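Local coordinates for protein Uly1 (Catenovulum maritimum, PDB 7DRQ) that is a marine bacterial polysaccharide lyase of family 24 that cleaves ulvan, carries bound calcium ions and probably folds as a beta-propeller, at residues H217-F230 and I257-A269. Numbering follows the deposited sequence.
Sequences HMRQGSSHDGRVVF and IKNWSIYGKMKYA
Strand 225-230 runs at 47° to strand 261-269, their axes approaching to 4.8 Å, and Gly226 N donates to the carbonyl O of Trp260, the residue just ahead of strand 261-269 (3.0 Å, nearly straight at 169°). Glycine suits position 226 because a CB there would collide with Ser261 OG. The two strands lie in separate four- and five-stranded antiparallel sheets, consistent with neighbouring blades of the beta-propeller expected for a BNR-repeat protein, and side chains fill the space between them. Unbranched, flexible Met266, a selenomethionine, fills the apolar end: its CB sits over the face of the His217 ring, 3.7 Å from the centroid, while its chain bends at the last torsion to bring CE over the Phe230 ring face (CH-pi), with SE obliquely beside it in a Met-aromatic contact. Val228 CG1 meets Met266 SE at 3.7 Å, and Val228 CG2 packs on Ile262 CG2. His217 ND1 is held by Thr205 O. Long, extended Arg219 reaches across so that NH2 donates to Gly264 O (3.1 Å), tilted out of the guanidinium plane, and NE reaches the same oxygen through a water. A leucine here would probably leave Gly264 O without its direct donor and that water without its NE anchor. Asp225 stacks its carboxylate on the Asn259 amide, planes 11° apart; Gly250 N holds OD1 and Gly252 N binds Asn259 OD1.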
loop_
_atom_site.group_PDB
_atom_site.type_symbol
_atom_site.label_atom_id
_atom_site.label_comp_id
_atom_site.label_asym_id
_atom_site.label_seq_id
_atom_site.Cartn_x
_atom_site.Cartn_y
_atom_site.Cartn_z
ATOM N N HIS A 217 2.034 -8.909 2.799
ATOM C CA HIS A 217 1.057 -8.775 3.872
ATOM C C HIS A 217 -0.220 -8.122 3.365
ATOM O O HIS A 217 -0.214 -7.357 2.401
ATOM C CB HIS A 217 1.613 -8.027 5.111
ATOM C CG HIS A 217 1.753 -6.539 4.955
ATOM N ND1 HIS A 217 2.553 -5.960 3.993
ATOM C CD2 HIS A 217 1.262 -5.521 5.699
ATOM C CE1 HIS A 217 2.515 -4.642 4.126
ATOM N NE2 HIS A 217 1.739 -4.352 5.156
HETATM N N MSE A 218 -1.329 -8.481 4.015
HETATM C CA MSE A 218 -2.648 -7.955 3.701
HETATM C C MSE A 218 -3.412 -7.791 5.007
HETATM O O MSE A 218 -3.029 -8.341 6.044
HETATM C CB MSE A 218 -3.420 -8.866 2.732
HETATM C CG MSE A 218 -2.718 -9.082 1.385
HETATM SE SE MSE A 218 -3.850 -10.010 0.087
HETATM C CE MSE A 218 -5.085 -8.564 -0.282
ATOM N N ARG A 219 -4.495 -7.038 4.947
ATOM C CA ARG A 219 -5.392 -6.893 6.083
ATOM C C ARG A 219 -6.551 -7.849 5.888
ATOM O O ARG A 219 -7.073 -7.986 4.778
ATOM C CB ARG A 219 -5.903 -5.458 6.209
ATOM C CG ARG A 219 -4.831 -4.467 6.578
ATOM C CD ARG A 219 -5.404 -3.081 6.809
ATOM N NE ARG A 219 -4.374 -2.058 6.634
ATOM C CZ ARG A 219 -4.613 -0.754 6.625
ATOM N NH1 ARG A 219 -5.854 -0.300 6.785
ATOM N NH2 ARG A 219 -3.610 0.097 6.465
ATOM N N GLN A 220 -6.921 -8.548 6.951
ATOM C CA GLN A 220 -8.034 -9.478 6.892
ATOM C C GLN A 220 -9.106 -9.046 7.879
ATOM O O GLN A 220 -8.800 -8.683 9.017
ATOM C CB GLN A 220 -7.603 -10.905 7.205
ATOM C CG GLN A 220 -8.686 -11.922 6.831
ATOM C CD GLN A 220 -8.223 -13.359 6.969
ATOM O OE1 GLN A 220 -7.417 -13.683 7.835
ATOM N NE2 GLN A 220 -8.740 -14.232 6.108
ATOM N N GLY A 221 -10.355 -9.104 7.437
ATOM C CA GLY A 221 -11.470 -8.842 8.329
ATOM C C GLY A 221 -12.181 -7.545 8.010
ATOM O O GLY A 221 -12.383 -7.206 6.839
ATOM N N SER A 222 -12.559 -6.806 9.042
ATOM C CA SER A 222 -13.361 -5.600 8.898
ATOM C C SER A 222 -12.759 -4.490 9.743
ATOM O O SER A 222 -11.817 -4.706 10.508
ATOM C CB SER A 222 -14.804 -5.857 9.333
ATOM O OG SER A 222 -14.856 -5.945 10.746
ATOM N N SER A 223 -13.354 -3.297 9.638
ATOM C CA SER A 223 -12.957 -2.184 10.491
ATOM C C SER A 223 -13.343 -2.378 11.955
ATOM O O SER A 223 -12.902 -1.586 12.796
ATOM C CB SER A 223 -13.570 -0.884 9.964
ATOM O OG SER A 223 -14.974 -0.903 10.154
ATOM N N HIS A 224 -14.148 -3.391 12.289
ATOM C CA HIS A 224 -14.445 -3.707 13.686
ATOM C C HIS A 224 -13.673 -4.911 14.209
ATOM O O HIS A 224 -13.624 -5.113 15.425
ATOM C CB HIS A 224 -15.944 -3.957 13.874
ATOM C CG HIS A 224 -16.777 -2.747 13.618
ATOM N ND1 HIS A 224 -17.184 -1.897 14.623
ATOM C CD2 HIS A 224 -17.274 -2.237 12.468
ATOM C CE1 HIS A 224 -17.891 -0.909 14.099
ATOM N NE2 HIS A 224 -17.969 -1.101 12.796
ATOM N N ASP A 225 -13.057 -5.694 13.322
ATOM C CA ASP A 225 -12.390 -6.939 13.711
ATOM C C ASP A 225 -11.428 -7.253 12.562
ATOM O O ASP A 225 -11.813 -7.894 11.583
ATOM C CB ASP A 225 -13.391 -8.061 13.930
ATOM C CG ASP A 225 -12.775 -9.307 14.554
ATOM O OD1 ASP A 225 -11.686 -9.226 15.159
ATOM O OD2 ASP A 225 -13.398 -10.388 14.444
ATOM N N GLY A 226 -10.202 -6.762 12.679
ATOM C CA GLY A 226 -9.256 -6.841 11.575
ATOM C C GLY A 226 -7.863 -7.204 12.046
ATOM O O GLY A 226 -7.442 -6.848 13.147
ATOM N N ARG A 227 -7.132 -7.903 11.178
ATOM C CA ARG A 227 -5.761 -8.295 11.475
ATOM C C ARG A 227 -4.899 -8.087 10.243
ATOM O O ARG A 227 -5.400 -7.967 9.121
ATOM C CB ARG A 227 -5.655 -9.761 11.934
ATOM C CG ARG A 227 -6.147 -10.788 10.922
ATOM C CD ARG A 227 -5.739 -12.202 11.356
ATOM N NE ARG A 227 -6.365 -13.234 10.526
ATOM C CZ ARG A 227 -6.749 -14.422 10.976
ATOM N NH1 ARG A 227 -6.571 -14.737 12.248
ATOM N NH2 ARG A 227 -7.304 -15.295 10.148
ATOM N N VAL A 228 -3.593 -8.025 10.471
ATOM C CA VAL A 228 -2.603 -8.122 9.405
ATOM C C VAL A 228 -2.137 -9.567 9.333
ATOM O O VAL A 228 -1.791 -10.167 10.363
ATOM C CB VAL A 228 -1.423 -7.168 9.647
ATOM C CG1 VAL A 228 -0.264 -7.506 8.702
ATOM C CG2 VAL A 228 -1.877 -5.714 9.411
ATOM N N VAL A 229 -2.155 -10.135 8.121
ATOM C CA VAL A 229 -1.620 -11.467 7.864
ATOM C C VAL A 229 -0.479 -11.319 6.871
ATOM O O VAL A 229 -0.491 -10.414 6.031
ATOM C CB VAL A 229 -2.686 -12.448 7.329
ATOM C CG1 VAL A 229 -3.784 -12.697 8.388
ATOM C CG2 VAL A 229 -3.296 -11.944 6.026
ATOM N N PHE A 230 0.520 -12.191 6.986
ATOM C CA PHE A 230 1.663 -12.113 6.085
ATOM C C PHE A 230 2.189 -13.511 5.794
ATOM O O PHE A 230 2.029 -14.437 6.593
ATOM C CB PHE A 230 2.785 -11.215 6.643
ATOM C CG PHE A 230 3.420 -11.726 7.921
ATOM C CD1 PHE A 230 2.759 -11.620 9.142
ATOM C CD2 PHE A 230 4.692 -12.276 7.900
ATOM C CE1 PHE A 230 3.351 -12.073 10.313
ATOM C CE2 PHE A 230 5.301 -12.733 9.061
ATOM C CZ PHE A 230 4.624 -12.638 10.274
ATOM N N ILE A 257 -10.101 -6.099 25.776
ATOM C CA ILE A 257 -11.418 -5.694 26.264
ATOM C C ILE A 257 -12.488 -5.813 25.184
ATOM O O ILE A 257 -13.677 -5.924 25.507
ATOM C CB ILE A 257 -11.394 -4.262 26.825
ATOM C CG1 ILE A 257 -10.940 -3.270 25.750
ATOM C CG2 ILE A 257 -10.506 -4.178 28.050
ATOM C CD1 ILE A 257 -11.233 -1.823 26.090
ATOM N N LYS A 258 -12.090 -5.838 23.913
ATOM C CA LYS A 258 -12.999 -5.721 22.783
ATOM C C LYS A 258 -12.219 -6.091 21.531
ATOM O O LYS A 258 -10.988 -6.016 21.512
ATOM C CB LYS A 258 -13.555 -4.289 22.672
ATOM C CG LYS A 258 -14.586 -4.033 21.583
ATOM C CD LYS A 258 -14.790 -2.545 21.431
ATOM C CE LYS A 258 -15.902 -2.181 20.440
ATOM N NZ LYS A 258 -15.769 -2.830 19.123
ATOM N N ASN A 259 -12.943 -6.492 20.490
ATOM C CA ASN A 259 -12.327 -6.625 19.177
ATOM C C ASN A 259 -11.751 -5.284 18.727
ATOM O O ASN A 259 -12.204 -4.222 19.147
ATOM C CB ASN A 259 -13.355 -7.101 18.151
ATOM C CG ASN A 259 -13.803 -8.537 18.378
ATOM O OD1 ASN A 259 -13.210 -9.286 19.164
ATOM N ND2 ASN A 259 -14.868 -8.920 17.689
ATOM N N TRP A 260 -10.745 -5.335 17.849
ATOM C CA TRP A 260 -10.197 -4.110 17.272
ATOM C C TRP A 260 -9.727 -4.408 15.857
ATOM O O TRP A 260 -9.711 -5.558 15.421
ATOM C CB TRP A 260 -9.057 -3.532 18.125
ATOM C CG TRP A 260 -7.914 -4.480 18.446
ATOM C CD1 TRP A 260 -7.925 -5.519 19.343
ATOM C CD2 TRP A 260 -6.593 -4.461 17.879
ATOM N NE1 TRP A 260 -6.695 -6.140 19.368
ATOM C CE2 TRP A 260 -5.864 -5.515 18.475
ATOM C CE3 TRP A 260 -5.961 -3.660 16.926
ATOM C CZ2 TRP A 260 -4.530 -5.775 18.154
ATOM C CZ3 TRP A 260 -4.635 -3.932 16.602
ATOM C CH2 TRP A 260 -3.939 -4.979 17.208
ATOM N N SER A 261 -9.377 -3.346 15.127
ATOM C CA SER A 261 -8.868 -3.445 13.764
ATOM C C SER A 261 -7.579 -2.639 13.656
ATOM O O SER A 261 -7.326 -1.723 14.442
ATOM C CB SER A 261 -9.898 -2.943 12.744
ATOM O OG SER A 261 -9.529 -3.347 11.432
ATOM N N ILE A 262 -6.765 -2.974 12.665
ATOM C CA ILE A 262 -5.374 -2.537 12.626
ATOM C C ILE A 262 -5.137 -1.747 11.345
ATOM O O ILE A 262 -5.512 -2.189 10.253
ATOM C CB ILE A 262 -4.418 -3.741 12.753
ATOM C CG1 ILE A 262 -2.950 -3.309 12.645
ATOM C CG2 ILE A 262 -4.773 -4.844 11.731
ATOM C CD1 ILE A 262 -1.992 -4.390 13.143
ATOM N N TYR A 263 -4.548 -0.559 11.492
ATOM C CA TYR A 263 -4.364 0.402 10.404
ATOM C C TYR A 263 -2.876 0.718 10.340
ATOM O O TYR A 263 -2.383 1.555 11.100
ATOM C CB TYR A 263 -5.206 1.665 10.633
ATOM C CG TYR A 263 -6.675 1.407 10.419
ATOM C CD1 TYR A 263 -7.432 0.757 11.387
ATOM C CD2 TYR A 263 -7.303 1.787 9.239
ATOM C CE1 TYR A 263 -8.774 0.498 11.184
ATOM C CE2 TYR A 263 -8.646 1.533 9.030
ATOM C CZ TYR A 263 -9.370 0.887 10.005
ATOM O OH TYR A 263 -10.699 0.626 9.804
ATOM N N GLY A 264 -2.160 0.050 9.446
ATOM C CA GLY A 264 -0.731 0.261 9.370
ATOM C C GLY A 264 -0.130 -0.555 8.251
ATOM O O GLY A 264 -0.835 -1.056 7.371
ATOM N N LYS A 265 1.187 -0.692 8.300
ATOM C CA LYS A 265 1.894 -1.354 7.215
ATOM C C LYS A 265 3.140 -2.025 7.761
ATOM O O LYS A 265 3.840 -1.454 8.607
ATOM C CB LYS A 265 2.271 -0.360 6.118
ATOM C CG LYS A 265 2.736 -1.031 4.828
ATOM C CD LYS A 265 2.691 -0.068 3.647
ATOM C CE LYS A 265 1.351 0.626 3.538
ATOM N NZ LYS A 265 1.341 1.524 2.345
HETATM N N MSE A 266 3.392 -3.244 7.288
HETATM C CA MSE A 266 4.643 -3.928 7.534
HETATM C C MSE A 266 5.628 -3.508 6.462
HETATM O O MSE A 266 5.243 -3.270 5.309
HETATM C CB MSE A 266 4.471 -5.454 7.504
HETATM C CG MSE A 266 3.445 -5.960 8.465
HETATM SE SE MSE A 266 3.387 -7.930 8.384
HETATM C CE MSE A 266 5.161 -8.298 8.131
ATOM N N LYS A 267 6.891 -3.381 6.852
ATOM C CA LYS A 267 7.958 -3.055 5.920
ATOM C C LYS A 267 9.202 -3.821 6.314
ATOM O O LYS A 267 9.363 -4.233 7.464
ATOM C CB LYS A 267 8.302 -1.560 5.915
ATOM C CG LYS A 267 7.148 -0.634 5.614
ATOM C CD LYS A 267 7.626 0.825 5.692
ATOM C CE LYS A 267 6.451 1.782 5.655
ATOM N NZ LYS A 267 6.902 3.204 5.423
ATOM N N TYR A 268 10.103 -3.988 5.350
ATOM C CA TYR A 268 11.455 -4.430 5.651
ATOM C C TYR A 268 12.298 -3.177 5.832
ATOM O O TYR A 268 12.406 -2.360 4.908
ATOM C CB TYR A 268 12.008 -5.309 4.535
ATOM C CG TYR A 268 13.313 -5.978 4.868
ATOM C CD1 TYR A 268 13.345 -7.163 5.600
ATOM C CD2 TYR A 268 14.516 -5.449 4.420
ATOM C CE1 TYR A 268 14.551 -7.791 5.894
ATOM C CE2 TYR A 268 15.712 -6.062 4.703
ATOM C CZ TYR A 268 15.734 -7.230 5.424
ATOM O OH TYR A 268 16.953 -7.818 5.674
ATOM N N ALA A 269 12.849 -3.001 7.027
ATOM C CA ALA A 269 13.521 -1.755 7.383
ATOM C C ALA A 269 14.706 -2.090 8.265
ATOM O O ALA A 269 14.572 -2.893 9.199
ATOM C CB ALA A 269 12.573 -0.802 8.121
HETATM O O HOH W 1 -1.976 -3.170 6.178
HETATM O O HOH W 2 -13.903 -2.920 17.165
HETATM O O HOH W 3 -17.809 -2.317 17.628
HETATM O O HOH W 4 -16.350 -6.922 16.088
HETATM O O HOH W 5 -10.130 -8.243 17.253
#